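Local structure of flagellar hook-associated protein 3 (Bacillus cereus, 5ZIY) at residues 43-48 with 174-179; 49-54 with 77-82; 95-100 with 137-142; 122-125 with 129-132. The protein is a structural component of the bacterial flagellum, probably forming part of the junction between the hook and the filament. All coordinates share one frame; numbering follows the deposited sequence.

Contact 1. Residues 43-48 with 174-179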
loop_
_atom_site.group_PDB
_atom_site.type_symbol
_atom_site.label_atom_id
_atom_site.label_comp_id
_atom_site.label_asym_id
_atom_site.label_seq_id
_atom_site.Cartn_x
_atom_site.Cartn_y
_atom_site.Cartn_z
ATOM N N GLN A 43 -0.375 1.460 6.370
ATOM C CA GLN A 43 -0.543 1.788 7.798
ATOM C C GLN A 43 -0.895 3.277 7.954
ATOM O O GLN A 43 -1.703 3.650 8.787
ATOM C CB GLN A 43 0.666 1.381 8.669
ATOM C CG GLN A 43 1.134 -0.105 8.516
ATOM C CD GLN A 43 0.701 -1.085 9.597
ATOM O OE1 GLN A 43 1.424 -2.083 9.856
ATOM N NE2 GLN A 43 -0.463 -0.832 10.255
ATOM N N GLY A 44 -0.327 4.119 7.106
ATOM C CA GLY A 44 -0.624 5.506 7.107
ATOM C C GLY A 44 -2.078 5.741 6.709
ATOM O O GLY A 44 -2.718 6.618 7.285
ATOM N N VAL A 45 -2.591 4.968 5.740
ATOM C CA VAL A 45 -4.004 5.032 5.382
ATOM C C VAL A 45 -4.891 4.523 6.529
ATOM O O VAL A 45 -5.850 5.177 6.869
ATOM C CB VAL A 45 -4.318 4.290 4.070
ATOM C CG1 VAL A 45 -5.854 4.389 3.725
ATOM C CG2 VAL A 45 -3.452 4.872 2.854
ATOM N N LEU A 46 -4.545 3.384 7.142
ATOM C CA LEU A 46 -5.304 2.825 8.266
ATOM C C LEU A 46 -5.475 3.861 9.382
ATOM O O LEU A 46 -6.543 4.033 9.916
ATOM C CB LEU A 46 -4.599 1.592 8.804
ATOM C CG LEU A 46 -5.334 0.557 9.692
ATOM C CD1 LEU A 46 -4.621 -0.821 9.605
ATOM C CD2 LEU A 46 -5.367 0.960 11.132
ATOM N N LYS A 47 -4.400 4.561 9.700
ATOM C CA LYS A 47 -4.380 5.602 10.735
ATOM C C LYS A 47 -5.289 6.763 10.337
ATOM O O LYS A 47 -6.042 7.292 11.169
ATOM C CB LYS A 47 -2.935 6.117 10.845
ATOM C CG LYS A 47 -2.419 6.421 12.172
ATOM C CD LYS A 47 -0.897 6.162 12.200
ATOM C CE LYS A 47 -0.233 6.893 13.360
ATOM N NZ LYS A 47 1.249 6.791 13.263
ATOM N N SER A 48 -5.215 7.173 9.056
ATOM C CA SER A 48 -6.076 8.230 8.578
ATOM C C SER A 48 -7.587 7.863 8.668
ATOM O O SER A 48 -8.436 8.670 9.072
ATOM C CB SER A 48 -5.701 8.596 7.130
ATOM O OG SER A 48 -4.392 9.154 7.107
ATOM N N ASP A 174 -11.677 -1.944 6.399
ATOM C CA ASP A 174 -11.500 -3.406 6.416
ATOM C C ASP A 174 -10.786 -3.870 5.146
ATOM O O ASP A 174 -9.992 -4.790 5.157
ATOM C CB ASP A 174 -12.849 -4.123 6.484
ATOM C CG ASP A 174 -13.585 -3.897 7.796
ATOM O OD1 ASP A 174 -12.944 -3.509 8.802
ATOM O OD2 ASP A 174 -14.821 -4.131 7.819
ATOM N N GLY A 175 -11.118 -3.269 4.029
ATOM C CA GLY A 175 -10.350 -3.483 2.801
ATOM C C GLY A 175 -8.869 -3.116 2.969
ATOM O O GLY A 175 -8.008 -3.827 2.499
ATOM N N ILE A 176 -8.565 -2.038 3.668
ATOM C CA ILE A 176 -7.155 -1.635 3.825
ATOM C C ILE A 176 -6.454 -2.558 4.832
ATOM O O ILE A 176 -5.287 -2.913 4.668
ATOM C CB ILE A 176 -7.025 -0.193 4.361
ATOM C CG1 ILE A 176 -7.563 0.822 3.326
ATOM C CG2 ILE A 176 -5.575 0.064 4.858
ATOM C CD1 ILE A 176 -6.779 0.915 2.004
ATOM N N ILE A 177 -7.168 -2.940 5.874
ATOM C CA ILE A 177 -6.584 -3.881 6.860
ATOM C C ILE A 177 -6.249 -5.237 6.193
ATOM O O ILE A 177 -5.178 -5.768 6.381
ATOM C CB ILE A 177 -7.507 -4.115 8.040
ATOM C CG1 ILE A 177 -7.683 -2.819 8.854
ATOM C CG2 ILE A 177 -7.000 -5.293 8.925
ATOM C CD1 ILE A 177 -8.818 -2.903 9.927
ATOM N N ASN A 178 -7.189 -5.807 5.448
ATOM C CA ASN A 178 -6.920 -7.067 4.755
ATOM C C ASN A 178 -5.729 -6.933 3.804
ATOM O O ASN A 178 -4.900 -7.852 3.711
ATOM C CB ASN A 178 -8.138 -7.576 3.984
ATOM C CG ASN A 178 -9.291 -7.967 4.901
ATOM O OD1 ASN A 178 -9.087 -8.243 6.074
ATOM N ND2 ASN A 178 -10.518 -7.969 4.365
ATOM N N ARG A 179 -5.609 -5.814 3.089
ATOM C CA ARG A 179 -4.414 -5.676 2.222
ATOM C C ARG A 179 -3.120 -5.586 3.050
ATOM O O ARG A 179 -2.060 -6.110 2.651
ATOM C CB ARG A 179 -4.512 -4.472 1.287
ATOM C CG ARG A 179 -3.321 -4.326 0.318
ATOM C CD ARG A 179 -3.224 -5.499 -0.654
ATOM N NE ARG A 179 -4.385 -5.596 -1.539
ATOM C CZ ARG A 179 -4.530 -4.971 -2.718
ATOM N NH1 ARG A 179 -3.562 -4.167 -3.196
ATOM N NH2 ARG A 179 -5.650 -5.165 -3.443
#
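V45 and L46 carry this helix-to-helix contact from the side of 43-48, meeting I176 and I177 of 174-179. At V45 the bond to CB points toward the partner helix. Its CG1 branch, anti to the backbone N with chi1 at -180°, does the touching: it reaches across and sits 4.0 Å from both CG1 and CD1 of I176. The two side chains meet at about a right angle, the long arm of the isoleucine passing across the valine methyl.

The two stretches belong to helices 8-60 and 162-204, which run antiparallel here: the short segments' axes approach to 9.6 Å with 153° between their N-to-C directions. The closest backbone pair is L46 and I176, their CA atoms 6.6 Å apart. This is the long antiparallel helical pairing expected of a flagellin-family protein, whose N-terminal helical region includes 43-48. Helices 67-87 and 137-155 touch the same residues, L86 at V45 and L140 at I176.

Next along the chain, L46 meets the partner in two ways. Its backbone N lies 4.2 Å from CG2 of I176, and its CB is 4.3 Å from the same methyl. Although its CB does not point at the partner, the side-chain end comes nearer: CG is anti to the backbone N, chi1 -162°, and CD1 ends 3.7 Å from CG1 of I177, carbon on carbon at the exposed side of the contact.

Contact 2. Residues 49-54 with 77-82; sequences LTRADQ and DQILKQ
The end of I79 presses against the base of the R51 side chain. The terminal methyl CD1 of I79 lies 3.4 Å from CG of R51 and 3.9 Å from its CB, so the arginine contributes aliphatic carbons to the interface. The same methyl lies 4.0 Å from the backbone N of A52, whose own side chain is a single methyl. A52 and I79 are also the pair with the nearest CA atoms, 7.3 Å apart.

Two torsion settings explain the meeting. In I79, CG1 stands anti to the carbonyl carbon and the chain then extends, chi2 173°, which carries CD1 outward to the opposing helix. In R51, CG lies anti to the backbone N, chi1 177°, which sets it against that methyl; the bend at chi2, 74°, turns only the rest of the chain. The two side chains lie nearly perpendicular.

Beyond this first shell, the guanidinium NH2 of R51 makes a long, weak ion pair with E75, two residues before D77. I79 also touches S48 and L55 of helix 8-60, while A52 touches L147 of helix 137-155. On 77-82 itself, K81 NZ pairs with D77 OD2 at 3.1 Å in a salt bridge whose hydrogen bond is weak. The arrangement is that of a helical bundle: helices 8-60 and 67-87 follow one another in the chain and pack through apolar carbons within the flagellin N-terminal helical region.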
loop_
_atom_site.group_PDB
_atom_site.type_symbol
_atom_site.label_atom_id
_atom_site.label_comp_id
_atom_site.label_asym_id
_atom_site.label_seq_id
_atom_site.Cartn_x
_atom_site.Cartn_y
_atom_site.Cartn_z
ATOM N N LEU A 49 -7.932 6.645 8.284
ATOM C CA LEU A 49 -9.348 6.264 8.223
ATOM C C LEU A 49 -9.887 6.104 9.635
ATOM O O LEU A 49 -11.021 6.461 9.921
ATOM C CB LEU A 49 -9.574 5.012 7.369
ATOM C CG LEU A 49 -9.216 5.216 5.900
ATOM C CD1 LEU A 49 -9.614 3.948 5.108
ATOM C CD2 LEU A 49 -9.886 6.480 5.277
ATOM N N THR A 50 -9.035 5.590 10.515
ATOM C CA THR A 50 -9.314 5.510 11.937
ATOM C C THR A 50 -9.679 6.872 12.484
ATOM O O THR A 50 -10.692 7.020 13.147
ATOM C CB THR A 50 -8.085 4.941 12.712
ATOM O OG1 THR A 50 -7.918 3.568 12.357
ATOM C CG2 THR A 50 -8.276 5.070 14.235
ATOM N N ARG A 51 -8.863 7.873 12.189
ATOM C CA ARG A 51 -9.141 9.234 12.643
ATOM C C ARG A 51 -10.418 9.787 12.012
ATOM O O ARG A 51 -11.181 10.460 12.669
ATOM C CB ARG A 51 -7.935 10.137 12.367
ATOM C CG ARG A 51 -8.113 11.621 12.723
ATOM C CD ARG A 51 -8.085 11.900 14.191
ATOM N NE ARG A 51 -8.205 13.335 14.469
ATOM C CZ ARG A 51 -8.647 13.850 15.615
ATOM N NH1 ARG A 51 -9.017 13.048 16.607
ATOM N NH2 ARG A 51 -8.744 15.167 15.767
ATOM N N ALA A 52 -10.643 9.469 10.740
ATOM C CA ALA A 52 -11.870 9.881 10.021
ATOM C C ALA A 52 -13.092 9.311 10.695
ATOM O O ALA A 52 -14.079 10.031 10.866
ATOM C CB ALA A 52 -11.835 9.439 8.540
ATOM N N ASP A 53 -13.031 8.020 11.043
ATOM C CA ASP A 53 -14.100 7.332 11.802
ATOM C C ASP A 53 -14.388 8.044 13.142
ATOM O O ASP A 53 -15.532 8.346 13.466
ATOM C CB ASP A 53 -13.689 5.871 12.081
ATOM C CG ASP A 53 -14.682 5.119 12.957
ATOM O OD1 ASP A 53 -15.757 4.782 12.428
ATOM O OD2 ASP A 53 -14.397 4.819 14.165
ATOM N N GLN A 54 -13.328 8.312 13.896
ATOM C CA GLN A 54 -13.433 8.989 15.190
ATOM C C GLN A 54 -14.128 10.366 15.086
ATOM O O GLN A 54 -15.060 10.649 15.827
ATOM C CB GLN A 54 -12.034 9.105 15.833
ATOM C CG GLN A 54 -11.386 7.731 16.213
ATOM C CD GLN A 54 -9.929 7.832 16.739
ATOM O OE1 GLN A 54 -9.010 8.280 16.029
ATOM N NE2 GLN A 54 -9.718 7.372 17.962
ATOM N N ASP A 77 -10.991 16.944 5.567
ATOM C CA ASP A 77 -10.380 17.433 4.328
ATOM C C ASP A 77 -8.850 17.334 4.330
ATOM O O ASP A 77 -8.252 17.017 3.297
ATOM C CB ASP A 77 -10.827 18.873 4.065
ATOM C CG ASP A 77 -10.427 19.376 2.700
ATOM O OD1 ASP A 77 -11.034 18.941 1.700
ATOM O OD2 ASP A 77 -9.512 20.239 2.651
ATOM N N GLN A 78 -8.218 17.607 5.458
ATOM C CA GLN A 78 -6.778 17.390 5.575
ATOM C C GLN A 78 -6.467 15.890 5.384
ATOM O O GLN A 78 -5.501 15.509 4.719
ATOM C CB GLN A 78 -6.234 17.824 6.946
ATOM C CG GLN A 78 -6.340 19.319 7.310
ATOM C CD GLN A 78 -5.687 19.652 8.684
ATOM O OE1 GLN A 78 -6.389 19.927 9.664
ATOM N NE2 GLN A 78 -4.340 19.611 8.751
ATOM N N ILE A 79 -7.295 15.055 5.999
ATOM C CA ILE A 79 -7.140 13.616 5.926
ATOM C C ILE A 79 -7.328 13.150 4.486
ATOM O O ILE A 79 -6.592 12.292 3.998
ATOM C CB ILE A 79 -8.099 12.924 6.943
ATOM C CG1 ILE A 79 -7.577 13.175 8.375
ATOM C CG2 ILE A 79 -8.176 11.425 6.750
ATOM C CD1 ILE A 79 -8.533 12.679 9.503
ATOM N N LEU A 80 -8.290 13.725 3.789
ATOM C CA LEU A 80 -8.488 13.372 2.399
ATOM C C LEU A 80 -7.189 13.664 1.601
ATOM O O LEU A 80 -6.710 12.828 0.823
ATOM C CB LEU A 80 -9.681 14.133 1.813
ATOM C CG LEU A 80 -9.763 14.125 0.291
ATOM C CD1 LEU A 80 -10.113 12.764 -0.210
ATOM C CD2 LEU A 80 -10.816 15.128 -0.176
ATOM N N LYS A 81 -6.618 14.842 1.819
ATOM C CA LYS A 81 -5.374 15.207 1.145
ATOM C C LYS A 81 -4.227 14.250 1.501
ATOM O O LYS A 81 -3.467 13.856 0.651
ATOM C CB LYS A 81 -5.008 16.668 1.447
ATOM C CG LYS A 81 -6.031 17.676 0.885
ATOM C CD LYS A 81 -5.549 19.135 1.124
ATOM C CE LYS A 81 -6.688 20.188 1.169
ATOM N NZ LYS A 81 -7.769 19.967 0.151
ATOM N N GLN A 82 -4.139 13.828 2.753
ATOM C CA GLN A 82 -3.036 12.969 3.169
ATOM C C GLN A 82 -3.204 11.610 2.498
ATOM O O GLN A 82 -2.228 11.009 2.033
ATOM C CB GLN A 82 -3.045 12.828 4.692
ATOM C CG GLN A 82 -2.152 11.740 5.279
ATOM C CD GLN A 82 -0.676 12.106 5.239
ATOM O OE1 GLN A 82 -0.258 13.018 4.510
ATOM N NE2 GLN A 82 0.129 11.404 6.054
#

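Contact 3. Residues 95-100 with 137-142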
loop_
_atom_site.group_PDB
_atom_site.type_symbol
_atom_site.label_atom_id
_atom_site.label_comp_id
_atom_site.label_asym_id
_atom_site.label_seq_id
_atom_site.Cartn_x
_atom_site.Cartn_y
_atom_site.Cartn_z
ATOM N N TYR A 95 4.233 3.713 -9.554
ATOM C CA TYR A 95 3.311 3.897 -8.420
ATOM C C TYR A 95 2.882 2.583 -7.815
ATOM O O TYR A 95 2.395 1.707 -8.522
ATOM C CB TYR A 95 2.101 4.702 -8.857
ATOM C CG TYR A 95 2.463 6.110 -9.267
ATOM C CD1 TYR A 95 2.589 7.105 -8.329
ATOM C CD2 TYR A 95 2.636 6.450 -10.594
ATOM C CE1 TYR A 95 2.927 8.421 -8.696
ATOM C CE2 TYR A 95 3.006 7.783 -10.977
ATOM C CZ TYR A 95 3.133 8.742 -10.024
ATOM O OH TYR A 95 3.443 10.034 -10.377
ATOM N N ILE A 96 3.029 2.423 -6.504
ATOM C CA ILE A 96 2.680 1.139 -5.917
ATOM C C ILE A 96 1.206 0.789 -6.011
ATOM O O ILE A 96 0.827 -0.424 -5.957
ATOM C CB ILE A 96 3.153 0.999 -4.459
ATOM C CG1 ILE A 96 2.655 2.153 -3.630
ATOM C CG2 ILE A 96 4.738 0.956 -4.371
ATOM C CD1 ILE A 96 2.617 1.829 -2.111
ATOM N N PHE A 97 0.374 1.830 -6.121
ATOM C CA PHE A 97 -1.077 1.681 -6.348
ATOM C C PHE A 97 -1.554 2.195 -7.703
ATOM O O PHE A 97 -2.787 2.344 -7.955
ATOM C CB PHE A 97 -1.830 2.336 -5.203
ATOM C CG PHE A 97 -1.529 1.727 -3.882
ATOM C CD1 PHE A 97 -1.897 0.418 -3.620
ATOM C CD2 PHE A 97 -0.924 2.444 -2.892
ATOM C CE1 PHE A 97 -1.619 -0.160 -2.385
ATOM C CE2 PHE A 97 -0.662 1.868 -1.655
ATOM C CZ PHE A 97 -1.001 0.560 -1.413
ATOM N N GLY A 98 -0.611 2.341 -8.625
ATOM C CA GLY A 98 -0.912 2.725 -9.991
ATOM C C GLY A 98 -0.508 1.772 -11.102
ATOM O O GLY A 98 -0.408 2.172 -12.280
ATOM N N GLY A 99 -0.279 0.510 -10.745
ATOM C CA GLY A 99 0.034 -0.545 -11.711
ATOM C C GLY A 99 1.153 -0.203 -12.665
ATOM O O GLY A 99 2.208 0.294 -12.259
ATOM N N ASP A 100 0.918 -0.431 -13.957
ATOM C CA ASP A 100 2.007 -0.393 -14.916
ATOM C C ASP A 100 2.167 0.916 -15.681
ATOM O O ASP A 100 2.877 0.954 -16.666
ATOM C CB ASP A 100 1.909 -1.569 -15.885
ATOM C CG ASP A 100 0.627 -1.564 -16.687
ATOM O OD1 ASP A 100 -0.332 -0.825 -16.336
ATOM O OD2 ASP A 100 0.581 -2.329 -17.660
ATOM N N GLU A 137 -7.197 0.842 -7.807
ATOM C CA GLU A 137 -8.470 1.538 -7.933
ATOM C C GLU A 137 -9.505 0.913 -7.019
ATOM O O GLU A 137 -10.120 1.608 -6.245
ATOM C CB GLU A 137 -9.004 1.553 -9.379
ATOM C CG GLU A 137 -10.487 2.029 -9.461
ATOM C CD GLU A 137 -10.995 2.199 -10.886
ATOM O OE1 GLU A 137 -10.339 1.704 -11.822
ATOM O OE2 GLU A 137 -12.038 2.859 -11.067
ATOM N N ALA A 138 -9.665 -0.402 -7.066
ATOM C CA ALA A 138 -10.715 -1.031 -6.264
ATOM C C ALA A 138 -10.483 -0.873 -4.764
ATOM O O ALA A 138 -11.421 -0.876 -3.991
ATOM C CB ALA A 138 -10.907 -2.544 -6.657
ATOM N N LEU A 139 -9.229 -0.730 -4.351
ATOM C CA LEU A 139 -8.894 -0.637 -2.941
ATOM C C LEU A 139 -9.046 0.803 -2.457
ATOM O O LEU A 139 -9.510 1.044 -1.345
ATOM C CB LEU A 139 -7.450 -1.106 -2.743
ATOM C CG LEU A 139 -6.859 -1.163 -1.333
ATOM C CD1 LEU A 139 -7.338 -2.432 -0.572
ATOM C CD2 LEU A 139 -5.344 -1.061 -1.451
ATOM N N LEU A 140 -8.639 1.764 -3.293
ATOM C CA LEU A 140 -8.445 3.165 -2.824
ATOM C C LEU A 140 -9.394 4.190 -3.434
ATOM O O LEU A 140 -9.691 5.209 -2.794
ATOM C CB LEU A 140 -6.992 3.603 -3.030
ATOM C CG LEU A 140 -5.989 2.876 -2.135
ATOM C CD1 LEU A 140 -4.577 3.117 -2.632
ATOM C CD2 LEU A 140 -6.091 3.282 -0.634
ATOM N N SER A 141 -9.930 3.939 -4.627
ATOM C CA SER A 141 -10.949 4.854 -5.126
ATOM C C SER A 141 -12.111 4.980 -4.159
ATOM O O SER A 141 -12.576 6.081 -3.901
ATOM C CB SER A 141 -11.438 4.489 -6.540
ATOM O OG SER A 141 -10.423 4.807 -7.433
ATOM N N PRO A 142 -12.560 3.868 -3.568
ATOM C CA PRO A 142 -13.721 4.128 -2.712
ATOM C C PRO A 142 -13.335 4.756 -1.366
ATOM O O PRO A 142 -14.147 5.482 -0.777
ATOM C CB PRO A 142 -14.410 2.734 -2.551
ATOM C CG PRO A 142 -13.744 1.808 -3.472
ATOM C CD PRO A 142 -12.360 2.429 -3.816
#
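A type I beta turn, Y95 to G98, packs its F97 ring against the first turn of helix 137-155, joining the loop that follows strand 94-95 to the helical bundle. The turn is closed by a backbone bond from G98 N to Y95 O. F97 occupies its third position, with the bond to CB pointing toward the helix, and the nearest CA atoms across the contact are those of F97 and E137, 7.6 Å apart.

L140 covers one face of the phenyl ring. Its CD1 methyl lies 3.9 Å from the F97 ring centroid and 23° off the ring normal, which meets the geometry of a CH-pi contact. The methyl is displaced toward the CG side of the ring, and the leucine side chain runs crosswise to that of F97. Because L140 CG is anti to its carbonyl carbon and chi2 is 166°, CD1 is held out toward the ring.

Around this pair, F97 also touches T41 and L42 of helix 8-60, and L139 rests on I176 of helix 162-204; backbone bonds join F97 to G136 and I96 to R134, tying the turn to the chain just before the helix. L139 supplies the second touch on the ring, at an oblique approach: its CD2 lies 3.9 Å from F97 CE1.

Contact 4. Residues 122-125 with 129-132; sequences WKLN and EFKA. With ZN (zinc ion), chain C.
A beta hairpin formed by strands 120-123 and 129-133 makes this contact, with a zinc ion bound on one of its faces. W122 and F130 are an antiparallel hydrogen-bonded pair: W122 N to F130 O is 2.9 Å, with an N-H...O angle of 165°, and F130 N returns the bond to W122 O at 3.0 Å. K123 and E129 form the adjoining non-hydrogen-bonded pair, CA atoms 4.3 Å apart.

On the face bearing W122 and F130, the side chains lie next to each other and point the same way. F130 CG stands between the backbone N and the carbonyl carbon, chi1 72°, which brings the ring alongside W122, with CE1 3.8 Å from W122 CB. The A132 methyl CB sits over one face of the indole, 3.6 Å from the centroid of the five-membered ring and 8° off its normal, a CH-pi contact. On the other face, E129 OE2 binds the zinc at 2.2 Å, while K123 lays its aliphatic CD 3.6 Å from that oxygen.

At the edge of the F130 ring, near its plane, L124 CD1 approaches. The apolar face turns to the long helices: W122 and F130 rest on S31 of helix 8-60, and L124 and F130 on M190 of helix 162-204.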
loop_
_atom_site.group_PDB
_atom_site.type_symbol
_atom_site.label_atom_id
_atom_site.label_comp_id
_atom_site.label_asym_id
_atom_site.label_seq_id
_atom_site.Cartn_x
_atom_site.Cartn_y
_atom_site.Cartn_z
ATOM N N TRP A 122 7.246 -8.796 -10.139
ATOM C CA TRP A 122 8.697 -8.955 -9.980
ATOM C C TRP A 122 8.916 -10.455 -9.655
ATOM O O TRP A 122 8.027 -11.151 -9.043
ATOM C CB TRP A 122 9.193 -8.145 -8.786
ATOM C CG TRP A 122 9.465 -6.770 -9.040
ATOM C CD1 TRP A 122 9.066 -6.030 -10.110
ATOM C CD2 TRP A 122 10.235 -5.899 -8.218
ATOM N NE1 TRP A 122 9.529 -4.758 -9.996
ATOM C CE2 TRP A 122 10.274 -4.649 -8.859
ATOM C CE3 TRP A 122 10.933 -6.068 -7.028
ATOM C CZ2 TRP A 122 10.927 -3.560 -8.328
ATOM C CZ3 TRP A 122 11.589 -4.999 -6.502
ATOM C CH2 TRP A 122 11.580 -3.747 -7.152
ATOM N N LYS A 123 10.064 -10.942 -10.080
ATOM C CA LYS A 123 10.333 -12.345 -9.997
ATOM C C LYS A 123 11.725 -12.561 -9.446
ATOM O O LYS A 123 12.686 -12.089 -9.986
ATOM C CB LYS A 123 10.186 -12.924 -11.379
ATOM C CG LYS A 123 10.543 -14.333 -11.486
ATOM C CD LYS A 123 10.240 -14.818 -12.875
ATOM C CE LYS A 123 11.038 -16.044 -13.184
ATOM N NZ LYS A 123 10.303 -16.937 -14.100
ATOM N N LEU A 124 11.817 -13.229 -8.318
ATOM C CA LEU A 124 13.106 -13.529 -7.720
ATOM C C LEU A 124 13.945 -14.436 -8.618
ATOM O O LEU A 124 13.403 -15.116 -9.488
ATOM C CB LEU A 124 12.891 -14.230 -6.368
ATOM C CG LEU A 124 12.779 -13.383 -5.114
ATOM C CD1 LEU A 124 12.097 -12.074 -5.397
ATOM C CD2 LEU A 124 12.129 -14.207 -3.941
ATOM N N ASN A 125 15.260 -14.455 -8.363
ATOM C CA ASN A 125 16.211 -15.291 -9.121
ATOM C C ASN A 125 15.847 -16.767 -9.116
ATOM O O ASN A 125 16.136 -17.453 -10.072
ATOM C CB ASN A 125 17.632 -15.175 -8.556
ATOM C CG ASN A 125 18.706 -15.661 -9.548
ATOM O OD1 ASN A 125 19.597 -16.462 -9.214
ATOM N ND2 ASN A 125 18.640 -15.150 -10.746
ATOM N N GLU A 129 7.491 -15.285 -7.641
ATOM C CA GLU A 129 6.870 -14.089 -8.183
ATOM C C GLU A 129 5.874 -13.428 -7.267
ATOM O O GLU A 129 5.138 -14.080 -6.616
ATOM C CB GLU A 129 6.090 -14.465 -9.435
ATOM C CG GLU A 129 6.938 -15.026 -10.495
ATOM C CD GLU A 129 6.165 -15.136 -11.773
ATOM O OE1 GLU A 129 5.075 -15.782 -11.748
ATOM O OE2 GLU A 129 6.636 -14.544 -12.771
ATOM N N PHE A 130 5.865 -12.109 -7.240
ATOM C CA PHE A 130 4.827 -11.357 -6.526
ATOM C C PHE A 130 4.505 -10.061 -7.263
ATOM O O PHE A 130 5.252 -9.625 -8.138
ATOM C CB PHE A 130 5.255 -11.048 -5.110
ATOM C CG PHE A 130 6.323 -10.001 -5.014
ATOM C CD1 PHE A 130 7.640 -10.310 -5.299
ATOM C CD2 PHE A 130 6.017 -8.718 -4.605
ATOM C CE1 PHE A 130 8.619 -9.335 -5.180
ATOM C CE2 PHE A 130 6.997 -7.740 -4.541
ATOM C CZ PHE A 130 8.287 -8.062 -4.817
ATOM N N LYS A 131 3.375 -9.463 -6.899
ATOM C CA LYS A 131 2.940 -8.185 -7.449
ATOM C C LYS A 131 3.605 -7.087 -6.710
ATOM O O LYS A 131 3.353 -6.923 -5.530
ATOM C CB LYS A 131 1.437 -8.032 -7.308
ATOM C CG LYS A 131 0.657 -9.140 -8.024
ATOM C CD LYS A 131 -0.697 -9.307 -7.391
ATOM C CE LYS A 131 -1.578 -10.353 -8.123
ATOM N NZ LYS A 131 -1.872 -9.809 -9.487
ATOM N N ALA A 132 4.480 -6.349 -7.388
ATOM C CA ALA A 132 5.232 -5.279 -6.789
ATOM C C ALA A 132 4.477 -3.945 -6.900
ATOM O O ALA A 132 4.531 -3.135 -5.960
ATOM C CB ALA A 132 6.576 -5.147 -7.463
HETATM ZN ZN ZN C . 5.684 -15.481 -14.473
#

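Contacts 1 and 2 both use helix 8-60 and touch each other, for instance through I176 and L49, while contact 3 meets contact 1 where L139 and L140 pack on I176. Contacts 1 and 2 join bundle helices, and contact 3 joins a loop turn to one of them, all through apolar carbons without a hydrogen bond between their segments. Contacts 2 and 3 are buried; contacts 1 and 4 are partly buried. Contact 4 differs in kind: its hairpin is held by paired backbone bonds and carries a zinc ion on one face, and its centre lies about 33 Å from that of contact 2, on the opposite side of the chain's centre. An aromatic face meets a methyl in both contact 3 and contact 4.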